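Oxidoreductase, NAD-binding (Acidithiobacillus ferrooxidans, PDB 7BVJ) catalyses the NAD(+)-dependent oxidation of the glucosamine 3-position of UDP-N-acetylglucosamine to a ketone, a step in the biosynthesis of lipid A. Local coordinates at residues D96-E99 with A100-I104; A299-Q302 with V303-A306; P150-L153 with D154-V157. One frame throughout, in Å; residues are numbered along the deposited sequence.

Contact 1 of 3, residues D96-E99 with A100-I104; sequences DTEE and ADALI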
# COMPACT_ATOMS: atom_id res chain seq x y z
N ASP A 96 9.34 -4.25 -11.81
CA ASP A 96 8.72 -5.06 -12.84
C ASP A 96 8.32 -6.40 -12.23
O ASP A 96 8.74 -6.76 -11.13
CB ASP A 96 9.65 -5.26 -14.04
CG ASP A 96 10.99 -5.87 -13.65
OD1 ASP A 96 11.04 -7.08 -13.32
OD2 ASP A 96 11.99 -5.14 -13.70
N THR A 97 7.50 -7.14 -12.98
CA THR A 97 6.88 -8.35 -12.45
C THR A 97 7.83 -9.54 -12.40
O THR A 97 7.54 -10.52 -11.71
CB THR A 97 5.67 -8.71 -13.31
OG1 THR A 97 6.09 -8.87 -14.67
CG2 THR A 97 4.62 -7.60 -13.23
N GLU A 98 8.95 -9.48 -13.13
CA GLU A 98 9.92 -10.57 -13.11
C GLU A 98 10.73 -10.57 -11.81
O GLU A 98 11.02 -11.64 -11.26
CB GLU A 98 10.82 -10.46 -14.33
CG GLU A 98 11.60 -11.71 -14.67
CD GLU A 98 12.99 -11.71 -14.06
OE1 GLU A 98 13.18 -12.35 -13.00
OE2 GLU A 98 13.90 -11.06 -14.64
N GLU A 99 11.09 -9.39 -11.30
CA GLU A 99 11.68 -9.29 -9.98
C GLU A 99 10.72 -9.82 -8.92
O GLU A 99 11.11 -10.57 -8.02
CB GLU A 99 12.07 -7.84 -9.68
CG GLU A 99 13.19 -7.29 -10.55
CD GLU A 99 13.45 -5.79 -10.34
OE1 GLU A 99 12.62 -5.11 -9.70
OE2 GLU A 99 14.50 -5.30 -10.80
N ALA A 100 9.43 -9.46 -9.04
CA ALA A 100 8.43 -9.92 -8.08
C ALA A 100 8.27 -11.44 -8.15
O ALA A 100 8.17 -12.10 -7.11
CB ALA A 100 7.10 -9.22 -8.35
N ASP A 101 8.25 -12.00 -9.36
CA ASP A 101 8.21 -13.44 -9.55
C ASP A 101 9.39 -14.11 -8.84
O ASP A 101 9.22 -15.10 -8.12
CB ASP A 101 8.23 -13.79 -11.04
CG ASP A 101 6.91 -13.45 -11.75
OD1 ASP A 101 5.86 -13.41 -11.09
OD2 ASP A 101 6.93 -13.25 -12.99
N ALA A 102 10.59 -13.57 -9.04
CA ALA A 102 11.79 -14.16 -8.44
C ALA A 102 11.73 -14.12 -6.92
O ALA A 102 12.11 -15.09 -6.25
CB ALA A 102 13.04 -13.44 -8.95
N LEU A 103 11.29 -13.00 -6.34
CA LEU A 103 11.28 -12.93 -4.89
C LEU A 103 10.19 -13.82 -4.30
O LEU A 103 10.39 -14.43 -3.24
CB LEU A 103 11.13 -11.48 -4.41
CG LEU A 103 12.33 -10.55 -4.71
CD1 LEU A 103 11.97 -9.09 -4.47
CD2 LEU A 103 13.56 -10.91 -3.88
N ILE A 104 9.04 -13.93 -4.97
CA ILE A 104 8.02 -14.88 -4.54
C ILE A 104 8.58 -16.30 -4.54
O ILE A 104 8.43 -17.05 -3.57
CB ILE A 104 6.76 -14.76 -5.43
CG1 ILE A 104 6.01 -13.46 -5.12
CG2 ILE A 104 5.84 -15.96 -5.24
CD1 ILE A 104 5.16 -12.97 -6.26
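D101 N, A102 N and L103 N bond to T97 O, E98 O and E99 O in i to i+4 steps of 2.9 to 3.0 Å, while A100 N reaches D96 O only weakly, which makes the first turns of helix 97-110. That helix is the crossover of the Rossmann beta-alpha-beta unit between strands 86-90 and 114-117. D96 is its N-cap: OD1 accepts E99 N at 3.1 Å, met nearly along the C-O axis, and E98 N more weakly, giving these amides an acceptor that no earlier helical carbonyl provides. The carboxylate would probably be stabilised by the positive end of the helix dipole. D101 CG lies beside its backbone N (chi1 -72°), which folds the carboxylate back over the T97 carbonyl, with OD2 3.1 Å from T97 O. Two acceptors face each other there, and the acid finds its partner in R294, whose NE forms a salt bridge with OD1. A100 and L103 are buried and touch F93, and F74 of helix 73-82 also lies on L103. E99 runs extended beyond CG, and its OE1 accepts a weak bond from L95 N. L103 CG rests 3.5 Å from E99 O.

Contact 2 of 3, residues A299-Q302 with V303-A306; sequences AALQ and VRVA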
# COMPACT_ATOMS: atom_id res chain seq x y z
N ALA A 299 -1.12 -4.69 -12.61
CA ALA A 299 -2.18 -3.74 -12.98
C ALA A 299 -1.64 -2.31 -13.10
O ALA A 299 -2.01 -1.56 -14.02
CB ALA A 299 -3.31 -3.80 -11.95
N ALA A 300 -0.81 -1.90 -12.15
CA ALA A 300 -0.34 -0.53 -12.16
C ALA A 300 0.55 -0.28 -13.36
O ALA A 300 0.48 0.78 -13.98
CB ALA A 300 0.40 -0.20 -10.87
N LEU A 301 1.36 -1.27 -13.73
CA LEU A 301 2.17 -1.12 -14.93
C LEU A 301 1.29 -1.03 -16.18
O LEU A 301 1.57 -0.23 -17.08
CB LEU A 301 3.18 -2.27 -15.02
CG LEU A 301 4.28 -2.27 -13.95
CD1 LEU A 301 5.02 -3.60 -13.94
CD2 LEU A 301 5.28 -1.13 -14.16
N GLN A 302 0.20 -1.80 -16.24
CA GLN A 302 -0.74 -1.63 -17.35
C GLN A 302 -1.28 -0.20 -17.41
O GLN A 302 -1.30 0.44 -18.47
CB GLN A 302 -1.88 -2.62 -17.23
CG GLN A 302 -1.70 -3.85 -18.10
CD GLN A 302 -3.02 -4.56 -18.37
OE1 GLN A 302 -3.56 -4.48 -19.48
NE2 GLN A 302 -3.55 -5.26 -17.36
N VAL A 303 -1.70 0.33 -16.26
CA VAL A 303 -2.20 1.70 -16.23
C VAL A 303 -1.12 2.67 -16.71
O VAL A 303 -1.38 3.55 -17.53
CB VAL A 303 -2.71 2.08 -14.83
CG1 VAL A 303 -3.00 3.59 -14.80
CG2 VAL A 303 -4.00 1.29 -14.47
N ARG A 304 0.10 2.54 -16.18
CA ARG A 304 1.15 3.50 -16.52
C ARG A 304 1.49 3.44 -18.00
O ARG A 304 1.73 4.48 -18.62
CB ARG A 304 2.39 3.24 -15.68
CG ARG A 304 3.46 4.28 -15.88
CD ARG A 304 4.51 4.19 -14.81
NE ARG A 304 5.41 3.07 -15.02
CZ ARG A 304 6.47 2.82 -14.24
NH1 ARG A 304 6.74 3.62 -13.22
NH2 ARG A 304 7.25 1.79 -14.49
N VAL A 305 1.53 2.25 -18.58
CA VAL A 305 1.80 2.14 -20.01
C VAL A 305 0.71 2.85 -20.79
O VAL A 305 0.98 3.57 -21.75
CB VAL A 305 1.93 0.66 -20.42
CG1 VAL A 305 1.62 0.48 -21.90
CG2 VAL A 305 3.31 0.11 -20.08
N ALA A 306 -0.55 2.67 -20.37
CA ALA A 306 -1.65 3.35 -21.04
C ALA A 306 -1.51 4.86 -20.91
O ALA A 306 -1.80 5.60 -21.86
CB ALA A 306 -2.98 2.88 -20.45
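L301 carries its CG beside the backbone N (chi1 -68°), while R304 sends CG anti to its own N (chi1 -174°) and then bends at chi3 (76°), and the two side chains run next to each other in the same direction. This is an i to i+3 pair on helix 290-312, the long C-terminal helix of the chain. Methyl CD2 of L301 comes within 3.5 Å of R304 NH2, meeting the guanidinium obliquely, with CZ a little farther off. The contact is van der Waals in kind: the methyl lies against NH2, while NH1 forms a salt bridge with OD2 of D156, the N-cap of helix 157-173. The arginine therefore ties two helices together.

The backbone beneath is regular. V303 N, R304 N, V305 N and A306 N bond to A299 O, A300 O, L301 O and Q302 O, the shortest being R304 N to A300 O at 2.8 Å. Branched V303 and V305 settle close over this frame, each with CG2 beside its backbone N and so turned back towards the preceding turn: CG2 of V303 sits 3.5 Å from A299 O.

One side of the helix is buried by its neighbours. V303 reaches I158 and M162 of helix 157-173, V180 of strand 177-185 and A197 of strand 194-201, while A300 meets M159 and A299 meets M199. The small alanines and the valine thus join helix 290-312 both to helix 157-173 and to the mixed sheet. On the exposed V305, CG2 stands 3.5 Å from L301 O.

Contact 3 of 3, residues P150-L153 with D154-V157; sequences PRSL and DIDV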
# COMPACT_ATOMS: atom_id res chain seq x y z
N PRO A 150 7.78 20.22 -2.53
CA PRO A 150 9.12 20.23 -3.13
C PRO A 150 9.57 18.89 -3.67
O PRO A 150 10.30 18.83 -4.67
CB PRO A 150 10.01 20.72 -1.98
CG PRO A 150 9.13 21.62 -1.21
CD PRO A 150 7.76 20.96 -1.25
N ARG A 151 9.10 17.79 -3.08
CA ARG A 151 9.51 16.46 -3.49
C ARG A 151 8.57 15.82 -4.51
O ARG A 151 8.83 14.70 -4.95
CB ARG A 151 9.61 15.55 -2.25
CG ARG A 151 10.76 15.88 -1.30
CD ARG A 151 10.42 17.04 -0.36
NE ARG A 151 11.48 17.25 0.65
CZ ARG A 151 11.50 18.25 1.52
NH1 ARG A 151 10.54 19.16 1.54
NH2 ARG A 151 12.50 18.34 2.39
N SER A 152 7.49 16.51 -4.91
CA SER A 152 6.44 15.86 -5.69
C SER A 152 6.94 15.36 -7.04
O SER A 152 6.33 14.45 -7.62
CB SER A 152 5.27 16.81 -5.89
OG SER A 152 4.52 16.95 -4.70
N LEU A 153 8.03 15.92 -7.56
CA LEU A 153 8.55 15.47 -8.84
C LEU A 153 9.00 14.02 -8.79
O LEU A 153 9.12 13.39 -9.84
CB LEU A 153 9.69 16.38 -9.29
CG LEU A 153 9.21 17.72 -9.84
CD1 LEU A 153 10.31 18.44 -10.64
CD2 LEU A 153 7.96 17.54 -10.68
N ASP A 154 9.26 13.48 -7.61
CA ASP A 154 9.60 12.07 -7.47
C ASP A 154 8.41 11.22 -7.03
O ASP A 154 8.60 10.09 -6.58
CB ASP A 154 10.76 11.92 -6.48
CG ASP A 154 12.01 12.64 -6.96
OD1 ASP A 154 12.43 13.62 -6.30
OD2 ASP A 154 12.56 12.25 -8.00
N ILE A 155 7.19 11.75 -7.15
CA ILE A 155 5.97 11.00 -6.86
C ILE A 155 5.44 10.46 -8.17
O ILE A 155 4.95 11.23 -9.02
CB ILE A 155 4.91 11.87 -6.17
CG1 ILE A 155 5.34 12.27 -4.77
CG2 ILE A 155 3.58 11.14 -6.13
CD1 ILE A 155 4.43 13.30 -4.15
N ASP A 156 5.52 9.14 -8.36
CA ASP A 156 4.95 8.51 -9.55
C ASP A 156 3.44 8.42 -9.35
O ASP A 156 2.96 7.69 -8.48
CB ASP A 156 5.58 7.13 -9.79
CG ASP A 156 5.16 6.51 -11.11
OD1 ASP A 156 3.94 6.43 -11.42
OD2 ASP A 156 6.07 6.07 -11.85
N VAL A 157 2.70 9.17 -10.16
CA VAL A 157 1.26 9.33 -9.97
C VAL A 157 0.53 7.98 -9.97
O VAL A 157 -0.43 7.80 -9.22
CB VAL A 157 0.75 10.31 -11.05
CG1 VAL A 157 -0.68 10.09 -11.42
CG2 VAL A 157 0.96 11.75 -10.55
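A short-range contact at the surface, this is a 3-10 turn in the loop that leads from strand 139-147 to helix 157-173 in the C-terminal domain of a Gfo/Idh/MocA protein. Two i to i+3 backbone bonds wind it: D154 N to R151 O at 3.0 Å and I155 N to S152 O at 2.9 Å. The chain curls through these i to i+3 steps and then extends at I155, where psi opens to 110°.

The side-chain meeting is between S152 and I155. With CG1 beside its backbone N (chi1 -68°), the isoleucine folds back over the turn, bringing CD1 within 3.6 Å of S152 CA and 3.7 Å of S152 OG. S152 OG also accepts a hydrogen bond from K149 N, and the methyl packs beside it. Cutting I155 back to an alanine is likely to take away the packing of CD1 on S152 CA and OG, leaving a gap over the turn.

The loop runs on into the next helix: D156 is its N-cap, with OD1 accepting M159 N and, weakly, I158 N. The R151 side chain lies about 8 Å from the bound NAD. Back at the turn, I155 CB lies 3.3 Å from S152 O.

Overall arrangement
All three are local contacts, but their surroundings differ. Contacts 1 and 2 are partly buried helical turns, one opening a crossover helix of the Rossmann domain, the other within helix 290-312; contact 3 is a surface turn. Helix 290-312 meets both of the others. L301 CD1 packs 4.1 Å from T97 CG2 and from D96 CA, joining contacts 1 and 2 by apolar touch, whereas R304 NH1 reaches D156 OD2 at 2.9 Å, a salt bridge joining contacts 2 and 3. Contacts 1 and 3 stay about 11 Å apart at their nearest atoms. D96 caps the helix begun in contact 1 and D156 the helix after contact 3, whereas contact 2 combines aliphatic packing with one charged arm.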